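Local atomic coordinates of oxidoreductase, NAD-binding/iron-sulfur cluster-binding protein (Nitratireductor pacificus pht-3B, PDB entry 6ZXU), a protein that catalyses reductive dehalogenation of organohalide substrates, with a bound cobalamin and two [4Fe-4S] clusters as redox cofactors. Residues G286-E291 with R599-E604; R188-P193 with F642-I647; A59-D64 with V204-L209. All coordinates share one frame; numbering follows the deposited sequence.

Interaction 1 (G286-E291 with R599-E604); sequences GRYPME and REDTVE
A salt bridge between Arg287 and Asp601 joins the loop before strand 294-295 to the turn that leads into helix 603-614. Asp601 is the centre of an inverse gamma turn, and Thr602 after it is the N-cap, its OG1 capping Gly605 N. Arg287 NH1 lies 3.4 Å from Asp601 OD2. The hydrogen bond is weak, with an N-H...O angle of 132°. Arg287 and Asp601 reach toward each other, and their flat ends are tilted by 51°. The bend at chi3 (65°) brings the guanidinium to the Tyr288 hydroxyl, and Arg287 NH2 makes a weak 2.8 Å hydrogen bond to Tyr288 OH. One guanidinium thus uses separate nitrogens for Asp601 and Tyr288. The other carboxylate oxygen, Asp601 OD1, comes within 4.2 Å of Tyr288 CE1. OD1 also forms a salt bridge with Arg606, so each carboxylate oxygen has an arginine partner, which probably spreads its charge. The Tyr288 side chain is about 14 Å from the bound cobalamin. Its ring meets that of Phe394, at the start of strand 394-399, with the planes nearly parallel. The same tyrosine touches Arg606, so Tyr288 is in contact with both helix 603-614 and the strand.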
loop_
_atom_site.group_PDB
_atom_site.type_symbol
_atom_site.label_atom_id
_atom_site.label_comp_id
_atom_site.label_asym_id
_atom_site.label_seq_id
_atom_site.Cartn_x
_atom_site.Cartn_y
_atom_site.Cartn_z
ATOM N N GLY A 286 10.813 11.864 5.666
ATOM C CA GLY A 286 9.524 11.225 5.721
ATOM C C GLY A 286 8.589 11.983 6.637
ATOM O O GLY A 286 8.975 12.911 7.323
ATOM N N ARG A 287 7.360 11.528 6.698
ATOM C CA ARG A 287 6.362 12.158 7.505
ATOM C C ARG A 287 6.380 11.692 8.934
ATOM O O ARG A 287 6.090 12.448 9.850
ATOM C CB ARG A 287 4.991 11.964 6.880
ATOM C CG ARG A 287 3.960 12.793 7.560
ATOM C CD ARG A 287 2.656 12.984 6.733
ATOM N NE ARG A 287 1.991 11.693 6.562
ATOM C CZ ARG A 287 1.396 10.982 7.552
ATOM N NH1 ARG A 287 1.298 11.407 8.869
ATOM N NH2 ARG A 287 0.868 9.813 7.200
ATOM N N TYR A 288 6.775 10.469 9.147
ATOM C CA TYR A 288 6.730 9.967 10.506
ATOM C C TYR A 288 8.127 10.131 11.117
ATOM O O TYR A 288 9.136 9.956 10.424
ATOM C CB TYR A 288 6.312 8.505 10.529
ATOM C CG TYR A 288 4.857 8.264 10.129
ATOM C CD1 TYR A 288 3.854 8.378 11.035
ATOM C CD2 TYR A 288 4.519 7.942 8.799
ATOM C CE1 TYR A 288 2.520 8.191 10.652
ATOM C CE2 TYR A 288 3.218 7.754 8.416
ATOM C CZ TYR A 288 2.219 7.864 9.355
ATOM O OH TYR A 288 0.898 7.630 8.987
ATOM N N PRO A 289 8.195 10.421 12.411
ATOM C CA PRO A 289 9.462 10.677 13.070
ATOM C C PRO A 289 10.333 9.445 13.420
ATOM O O PRO A 289 10.647 9.175 14.579
ATOM C CB PRO A 289 9.020 11.424 14.330
ATOM C CG PRO A 289 7.708 10.854 14.662
ATOM C CD PRO A 289 7.066 10.553 13.355
ATOM N N MET A 290 10.750 8.745 12.388
ATOM C CA MET A 290 11.585 7.580 12.535
ATOM C C MET A 290 12.939 7.902 13.149
ATOM O O MET A 290 13.580 7.042 13.685
ATOM C CB MET A 290 11.795 6.913 11.168
ATOM C CG MET A 290 10.604 6.108 10.636
ATOM S SD MET A 290 10.057 4.701 11.700
ATOM C CE MET A 290 11.344 3.505 11.449
ATOM N N GLU A 291 13.388 9.160 13.065
ATOM C CA GLU A 291 14.645 9.565 13.704
ATOM C C GLU A 291 14.605 9.520 15.203
ATOM O O GLU A 291 15.617 9.646 15.811
ATOM C CB GLU A 291 15.032 10.964 13.245
ATOM C CG GLU A 291 14.174 12.098 13.777
ATOM C CD GLU A 291 12.902 12.377 12.994
ATOM O OE1 GLU A 291 12.570 11.660 11.983
ATOM O OE2 GLU A 291 12.194 13.303 13.449
ATOM N N ARG A 599 -3.577 1.806 14.743
ATOM C CA ARG A 599 -4.316 2.893 15.371
ATOM C C ARG A 599 -4.506 4.055 14.462
ATOM O O ARG A 599 -3.766 4.228 13.506
ATOM C CB ARG A 599 -3.513 3.512 16.508
ATOM C CG ARG A 599 -3.143 2.566 17.555
ATOM C CD ARG A 599 -2.683 3.321 18.770
ATOM N NE ARG A 599 -2.697 2.399 19.893
ATOM C CZ ARG A 599 -1.617 1.749 20.275
ATOM N NH1 ARG A 599 -0.488 1.936 19.638
ATOM N NH2 ARG A 599 -1.695 0.909 21.318
ATOM N N GLU A 600 -5.483 4.915 14.834
ATOM C CA GLU A 600 -5.722 6.134 14.112
ATOM C C GLU A 600 -4.538 7.115 14.264
ATOM O O GLU A 600 -3.874 7.161 15.299
ATOM C CB GLU A 600 -7.072 6.795 14.562
ATOM C CG GLU A 600 -7.609 7.749 13.474
ATOM C CD GLU A 600 -8.879 8.533 13.873
ATOM O OE1 GLU A 600 -9.569 8.135 14.822
ATOM O OE2 GLU A 600 -9.173 9.564 13.225
ATOM N N ASP A 601 -4.331 7.952 13.252
ATOM C CA ASP A 601 -3.238 8.996 13.249
ATOM C C ASP A 601 -3.687 10.319 13.960
ATOM O O ASP A 601 -3.826 11.371 13.326
ATOM C CB ASP A 601 -2.787 9.216 11.784
ATOM C CG ASP A 601 -1.559 10.145 11.624
ATOM O OD1 ASP A 601 -0.632 10.142 12.520
ATOM O OD2 ASP A 601 -1.565 10.895 10.593
ATOM N N THR A 602 -4.002 10.191 15.247
ATOM C CA THR A 602 -4.435 11.293 16.097
ATOM C C THR A 602 -3.452 11.484 17.253
ATOM O O THR A 602 -2.521 10.735 17.420
ATOM C CB THR A 602 -5.804 11.064 16.731
ATOM O OG1 THR A 602 -5.752 9.896 17.554
ATOM C CG2 THR A 602 -6.833 10.891 15.669
ATOM N N VAL A 603 -3.609 12.571 17.971
ATOM C CA VAL A 603 -2.799 12.854 19.129
ATOM C C VAL A 603 -2.860 11.713 20.131
ATOM O O VAL A 603 -1.803 11.230 20.562
ATOM C CB VAL A 603 -3.202 14.214 19.769
ATOM C CG1 VAL A 603 -2.462 14.442 21.068
ATOM C CG2 VAL A 603 -2.828 15.348 18.841
ATOM N N GLU A 604 -4.027 11.210 20.456
ATOM C CA GLU A 604 -4.043 10.135 21.458
ATOM C C GLU A 604 -3.474 8.825 20.927
ATOM O O GLU A 604 -2.909 8.052 21.695
ATOM C CB GLU A 604 -5.433 9.858 22.069
ATOM C CG GLU A 604 -6.160 8.766 21.360
ATOM C CD GLU A 604 -7.364 8.079 22.094
ATOM O OE1 GLU A 604 -7.699 8.329 23.295
ATOM O OE2 GLU A 604 -7.976 7.239 21.381
#

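Interaction 2 (R188-P193 with F642-I647)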
loop_
_atom_site.group_PDB
_atom_site.type_symbol
_atom_site.label_atom_id
_atom_site.label_comp_id
_atom_site.label_asym_id
_atom_site.label_seq_id
_atom_site.Cartn_x
_atom_site.Cartn_y
_atom_site.Cartn_z
ATOM N N ARG A 188 -16.457 -0.481 -15.410
ATOM C CA ARG A 188 -16.585 -1.443 -16.529
ATOM C C ARG A 188 -16.837 -2.864 -16.051
ATOM O O ARG A 188 -17.656 -3.585 -16.604
ATOM C CB ARG A 188 -15.397 -1.382 -17.440
ATOM C CG ARG A 188 -15.344 -0.145 -18.307
ATOM C CD ARG A 188 -14.303 -0.261 -19.396
ATOM N NE ARG A 188 -12.911 -0.443 -18.879
ATOM C CZ ARG A 188 -12.038 0.509 -18.655
ATOM N NH1 ARG A 188 -12.339 1.829 -18.779
ATOM N NH2 ARG A 188 -10.829 0.189 -18.208
ATOM N N TRP A 189 -16.212 -3.262 -14.955
ATOM C CA TRP A 189 -16.476 -4.579 -14.378
ATOM C C TRP A 189 -17.806 -4.729 -13.683
ATOM O O TRP A 189 -18.312 -5.845 -13.502
ATOM C CB TRP A 189 -15.355 -4.967 -13.416
ATOM C CG TRP A 189 -14.197 -5.624 -14.101
ATOM C CD1 TRP A 189 -12.983 -5.063 -14.472
ATOM C CD2 TRP A 189 -14.173 -6.972 -14.550
ATOM N NE1 TRP A 189 -12.201 -6.013 -15.088
ATOM C CE2 TRP A 189 -12.891 -7.198 -15.143
ATOM C CE3 TRP A 189 -15.108 -8.039 -14.491
ATOM C CZ2 TRP A 189 -12.527 -8.432 -15.710
ATOM C CZ3 TRP A 189 -14.732 -9.304 -15.059
ATOM C CH2 TRP A 189 -13.451 -9.470 -15.651
ATOM N N MET A 190 -18.402 -3.613 -13.257
ATOM C CA MET A 190 -19.751 -3.588 -12.700
ATOM C C MET A 190 -20.829 -3.597 -13.818
ATOM O O MET A 190 -22.006 -3.816 -13.536
ATOM C CB MET A 190 -19.920 -2.344 -11.833
ATOM C CG MET A 190 -19.330 -2.531 -10.450
ATOM S SD MET A 190 -19.861 -1.218 -9.289
ATOM C CE MET A 190 -19.347 0.302 -10.114
ATOM N N GLY A 191 -20.417 -3.391 -15.075
ATOM C CA GLY A 191 -21.308 -3.610 -16.215
ATOM C C GLY A 191 -21.614 -2.335 -16.981
ATOM O O GLY A 191 -22.456 -2.374 -17.866
ATOM N N PHE A 192 -20.898 -1.239 -16.734
ATOM C CA PHE A 192 -21.199 0.042 -17.340
ATOM C C PHE A 192 -20.043 0.545 -18.099
ATOM O O PHE A 192 -18.904 0.523 -17.604
ATOM C CB PHE A 192 -21.612 1.110 -16.256
ATOM C CG PHE A 192 -22.769 0.717 -15.424
ATOM C CD1 PHE A 192 -22.615 -0.148 -14.339
ATOM C CD2 PHE A 192 -24.049 1.155 -15.734
ATOM C CE1 PHE A 192 -23.696 -0.598 -13.605
ATOM C CE2 PHE A 192 -25.113 0.736 -14.989
ATOM C CZ PHE A 192 -24.948 -0.121 -13.907
ATOM N N PRO A 193 -20.246 0.993 -19.332
ATOM C CA PRO A 193 -19.169 1.640 -20.055
ATOM C C PRO A 193 -18.645 2.868 -19.361
ATOM O O PRO A 193 -19.385 3.639 -18.738
ATOM C CB PRO A 193 -19.828 2.030 -21.384
ATOM C CG PRO A 193 -20.851 0.949 -21.564
ATOM C CD PRO A 193 -21.413 0.744 -20.204
ATOM N N PHE A 642 -18.999 -1.983 -1.956
ATOM C CA PHE A 642 -20.074 -2.936 -2.280
ATOM C C PHE A 642 -19.605 -4.368 -2.063
ATOM O O PHE A 642 -18.451 -4.688 -2.326
ATOM C CB PHE A 642 -20.502 -2.784 -3.750
ATOM C CG PHE A 642 -21.076 -1.442 -4.132
ATOM C CD1 PHE A 642 -21.700 -0.631 -3.223
ATOM C CD2 PHE A 642 -20.994 -1.034 -5.461
ATOM C CE1 PHE A 642 -22.206 0.579 -3.572
ATOM C CE2 PHE A 642 -21.522 0.162 -5.855
ATOM C CZ PHE A 642 -22.130 0.966 -4.909
ATOM N N ASP A 643 -20.487 -5.210 -1.573
ATOM C CA ASP A 643 -20.234 -6.630 -1.475
ATOM C C ASP A 643 -20.574 -7.346 -2.815
ATOM O O ASP A 643 -21.702 -7.731 -3.055
ATOM C CB ASP A 643 -21.074 -7.237 -0.358
ATOM C CG ASP A 643 -20.586 -6.849 0.987
ATOM O OD1 ASP A 643 -19.416 -6.397 1.138
ATOM O OD2 ASP A 643 -21.349 -6.950 1.910
ATOM N N LEU A 644 -19.608 -7.388 -3.704
ATOM C CA LEU A 644 -19.696 -7.935 -5.031
ATOM C C LEU A 644 -18.616 -8.970 -5.229
ATOM O O LEU A 644 -17.464 -8.721 -4.883
ATOM C CB LEU A 644 -19.539 -6.850 -6.127
ATOM C CG LEU A 644 -20.619 -5.771 -6.154
ATOM C CD1 LEU A 644 -20.310 -4.667 -7.160
ATOM C CD2 LEU A 644 -21.979 -6.405 -6.426
ATOM N N GLU A 645 -19.003 -10.111 -5.800
ATOM C CA GLU A 645 -18.110 -11.189 -6.159
ATOM C C GLU A 645 -18.330 -11.447 -7.616
ATOM O O GLU A 645 -19.434 -11.700 -8.040
ATOM C CB GLU A 645 -18.427 -12.445 -5.301
ATOM C CG GLU A 645 -17.661 -13.659 -5.720
ATOM C CD GLU A 645 -17.954 -14.900 -4.887
ATOM O OE1 GLU A 645 -18.962 -14.965 -4.123
ATOM O OE2 GLU A 645 -17.134 -15.847 -4.982
ATOM N N VAL A 646 -17.255 -11.386 -8.386
ATOM C CA VAL A 646 -17.301 -11.765 -9.791
ATOM C C VAL A 646 -17.136 -13.313 -9.903
ATOM O O VAL A 646 -16.165 -13.915 -9.402
ATOM C CB VAL A 646 -16.203 -11.091 -10.567
ATOM C CG1 VAL A 646 -16.143 -11.593 -11.973
ATOM C CG2 VAL A 646 -16.399 -9.590 -10.530
ATOM N N ILE A 647 -18.142 -13.921 -10.510
ATOM C CA ILE A 647 -18.160 -15.330 -10.842
ATOM C C ILE A 647 -18.475 -15.469 -12.326
ATOM O O ILE A 647 -19.444 -14.933 -12.792
ATOM C CB ILE A 647 -19.247 -16.059 -10.081
ATOM C CG1 ILE A 647 -18.836 -16.223 -8.641
ATOM C CG2 ILE A 647 -19.438 -17.449 -10.700
ATOM C CD1 ILE A 647 -19.943 -16.553 -7.652
#
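The ring of Phe642 receives the sulfur of Met190 at its edge. Met190 SD lies in the ring plane, 4.0 Å from Phe642 CD2 and 4.1 Å from Phe642 CE2. It is 5.2 Å from the ring centroid and 88° off the ring normal, a Met-aromatic contact. The indole of Trp189 meets Val646 through its six-membered ring, with Trp189 CZ3 4.1 Å from Val646 CG1. The indole and the valine side chain run roughly perpendicular to each other. Val646 CG1 is anti to the backbone N (chi1 173°) and is the branch that reaches the indole. Between these contacts, Leu644 CD1 packs on the methionine chain, 4.0 Å from Met190 CG. Trp189 and Met190 lie at the C-terminal end of helix 168-190, where a Schellman motif with Gly191 at positive phi follows. The facing segment runs into strand 645-647, which pairs antiparallel with strand 650-652. Phe642, Leu644 and Val646 alternate along the chain and point toward the helix. Asp643 and Glu645, between them, form salt bridges with Arg639 and Arg336, respectively. Helix 342-354 adds to the apolar contact: Trp189 touches its Pro342 and Leu345, Leu644 touches Pro342, and Val646 touches Leu345.

Interaction 3 (A59-D64 with V204-L209); sequences ARQPED and VDLARL
Arg60 NH1 donates to Gln61 O over 2.8 Å, with an N-H...O angle of 142°. The oxygen lies close to the guanidinium plane. The extended Arg60 side chain runs along its own loop, and this bond ties it to the carbonyl of the next residue. Its CB points away from the facing helix. The contact packs that extended loop, which precedes helix 74-85, against the N-terminal turn of helix 206-212, which Asp205 caps. Ala207 takes the centre. Its CB is 3.3 Å from Ala59 O and 4.2 Å from Ala59 CB, so the methyl group meets both the backbone and the side chain of one residue. The backbones come close here, with Arg60 CA 5.9 Å from Ala207 CA; the small alanine side chains permit this. Leu223 of strand 222-224 touches both alanines, and Arg60 shares backbone hydrogen bonds with Gly221 and Leu223, which place the loop beside that strand.

Further along, Gln61 reaches Leu206. With CG anti to the carbonyl carbon (chi1 -64°), the extended chain carries NE2 of Gln61 to 3.6 Å from Leu206 CD1, an apolar neighbour. The other end of the amide is held, because Gln61 OE1 accepts from Leu234 N on strand 232-239. Leu206 also touches Val236 of that strand and His197 of strand 194-198, so it rests against the four-stranded antiparallel sheet that contains both. At the N-cap, Arg208 N donates to Asp205 OD1 over 3.1 Å in a fairly straight bond (163°). It approaches from well above the carboxylate plane. The second oxygen, Asp205 OD2, lies over the centre of the Arg208 guanidinium, 4.1 Å above its plane.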
loop_
_atom_site.group_PDB
_atom_site.type_symbol
_atom_site.label_atom_id
_atom_site.label_comp_id
_atom_site.label_asym_id
_atom_site.label_seq_id
_atom_site.Cartn_x
_atom_site.Cartn_y
_atom_site.Cartn_z
ATOM N N ALA A 59 -9.593 27.939 -19.004
ATOM C CA ALA A 59 -8.675 27.620 -17.885
ATOM C C ALA A 59 -7.742 26.425 -18.168
ATOM O O ALA A 59 -8.086 25.541 -18.882
ATOM C CB ALA A 59 -9.467 27.306 -16.638
ATOM N N ARG A 60 -6.556 26.471 -17.606
ATOM C CA ARG A 60 -5.608 25.366 -17.710
ATOM C C ARG A 60 -5.250 24.877 -16.301
ATOM O O ARG A 60 -5.437 25.578 -15.319
ATOM C CB ARG A 60 -4.320 25.797 -18.432
ATOM C CG ARG A 60 -3.506 26.839 -17.671
ATOM C CD ARG A 60 -2.099 26.956 -18.260
ATOM N NE ARG A 60 -1.245 27.956 -17.603
ATOM C CZ ARG A 60 -0.601 27.785 -16.424
ATOM N NH1 ARG A 60 -0.710 26.643 -15.714
ATOM N NH2 ARG A 60 0.124 28.779 -15.919
ATOM N N GLN A 61 -4.687 23.669 -16.261
ATOM C CA GLN A 61 -4.182 23.063 -15.052
ATOM C C GLN A 61 -2.912 23.723 -14.643
ATOM O O GLN A 61 -2.197 24.232 -15.467
ATOM C CB GLN A 61 -3.935 21.583 -15.240
ATOM C CG GLN A 61 -5.158 20.764 -15.528
ATOM C CD GLN A 61 -4.859 19.291 -15.498
ATOM O OE1 GLN A 61 -4.596 18.755 -14.448
ATOM N NE2 GLN A 61 -4.955 18.618 -16.628
ATOM N N PRO A 62 -2.619 23.752 -13.321
ATOM C CA PRO A 62 -1.285 24.109 -12.846
ATOM C C PRO A 62 -0.157 23.317 -13.494
ATOM O O PRO A 62 -0.322 22.176 -13.876
ATOM C CB PRO A 62 -1.311 23.747 -11.334
ATOM C CG PRO A 62 -2.759 23.787 -10.972
ATOM C CD PRO A 62 -3.493 23.324 -12.197
ATOM N N GLU A 63 0.973 23.976 -13.583
ATOM C CA GLU A 63 2.167 23.447 -14.226
ATOM C C GLU A 63 3.338 23.679 -13.314
ATOM O O GLU A 63 3.263 24.479 -12.387
ATOM C CB GLU A 63 2.454 24.196 -15.554
ATOM C CG GLU A 63 1.453 23.865 -16.666
ATOM C CD GLU A 63 1.597 22.435 -17.236
ATOM O OE1 GLU A 63 0.787 22.067 -18.177
ATOM O OE2 GLU A 63 2.555 21.696 -16.800
ATOM N N ASP A 64 4.448 23.016 -13.621
ATOM C CA ASP A 64 5.715 23.294 -12.903
ATOM C C ASP A 64 6.277 24.689 -13.240
ATOM O O ASP A 64 6.134 25.158 -14.373
ATOM C CB ASP A 64 6.807 22.310 -13.296
ATOM C CG ASP A 64 6.506 20.918 -12.873
ATOM O OD1 ASP A 64 5.774 20.256 -13.669
ATOM O OD2 ASP A 64 7.130 20.424 -11.832
ATOM N N VAL A 204 -12.342 14.949 -23.214
ATOM C CA VAL A 204 -13.217 15.946 -22.604
ATOM C C VAL A 204 -12.373 17.063 -22.080
ATOM O O VAL A 204 -11.120 16.938 -22.001
ATOM C CB VAL A 204 -14.044 15.369 -21.454
ATOM C CG1 VAL A 204 -14.988 14.312 -21.942
ATOM C CG2 VAL A 204 -13.131 14.808 -20.352
ATOM N N ASP A 205 -13.022 18.161 -21.704
ATOM C CA ASP A 205 -12.308 19.362 -21.223
ATOM C C ASP A 205 -12.161 19.243 -19.703
ATOM O O ASP A 205 -13.086 19.543 -18.959
ATOM C CB ASP A 205 -13.069 20.652 -21.573
ATOM C CG ASP A 205 -12.256 21.909 -21.329
ATOM O OD1 ASP A 205 -11.469 22.039 -20.355
ATOM O OD2 ASP A 205 -12.438 22.847 -22.118
ATOM N N LEU A 206 -10.973 18.841 -19.272
ATOM C CA LEU A 206 -10.738 18.528 -17.885
ATOM C C LEU A 206 -10.926 19.750 -17.013
ATOM O O LEU A 206 -11.550 19.658 -15.989
ATOM C CB LEU A 206 -9.300 17.964 -17.681
ATOM C CG LEU A 206 -8.859 16.730 -18.465
ATOM C CD1 LEU A 206 -7.348 16.506 -18.363
ATOM C CD2 LEU A 206 -9.625 15.517 -17.973
ATOM N N ALA A 207 -10.343 20.889 -17.371
ATOM C CA ALA A 207 -10.440 22.088 -16.566
ATOM C C ALA A 207 -11.875 22.549 -16.412
ATOM O O ALA A 207 -12.330 22.880 -15.288
ATOM C CB ALA A 207 -9.567 23.174 -17.120
ATOM N N ARG A 208 -12.660 22.454 -17.489
ATOM C CA ARG A 208 -14.048 22.831 -17.408
ATOM C C ARG A 208 -14.837 21.933 -16.427
ATOM O O ARG A 208 -15.692 22.399 -15.665
ATOM C CB ARG A 208 -14.688 22.767 -18.835
ATOM C CG ARG A 208 -16.223 22.655 -18.733
ATOM C CD ARG A 208 -16.928 22.725 -20.085
ATOM N NE ARG A 208 -16.473 23.955 -20.701
ATOM C CZ ARG A 208 -16.342 24.131 -21.996
ATOM N NH1 ARG A 208 -16.662 23.140 -22.825
ATOM N NH2 ARG A 208 -15.907 25.305 -22.443
ATOM N N LEU A 209 -14.609 20.645 -16.513
ATOM C CA LEU A 209 -15.306 19.718 -15.667
ATOM C C LEU A 209 -14.852 19.902 -14.178
ATOM O O LEU A 209 -15.644 19.637 -13.258
ATOM C CB LEU A 209 -15.071 18.257 -16.079
ATOM C CG LEU A 209 -15.638 17.847 -17.474
ATOM C CD1 LEU A 209 -15.250 16.440 -17.813
ATOM C CD2 LEU A 209 -17.151 18.004 -17.520
#

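From the N terminus, interaction 3 opens first, at residues 59-64. The first segment of interaction 2, 188-193, follows before interaction 3 closes at 204-209, so these two loops cross. Interaction 1 then opens at 286-291 and closes at 599-604. It is in series with interaction 3 and nested inside the long loop that interaction 2 closes at 642-647. Interaction 3 keeps the early loop on helix 206-212. Interaction 2 ties helix 168-190 to the late hairpin of strands 645-647 and 650-652. Interaction 1 joins a mid-chain loop to the turn that leads into helix 603-614. Interactions 1 and 2 lie on opposite sides of the chain's centre, their own centres about 36 Å apart.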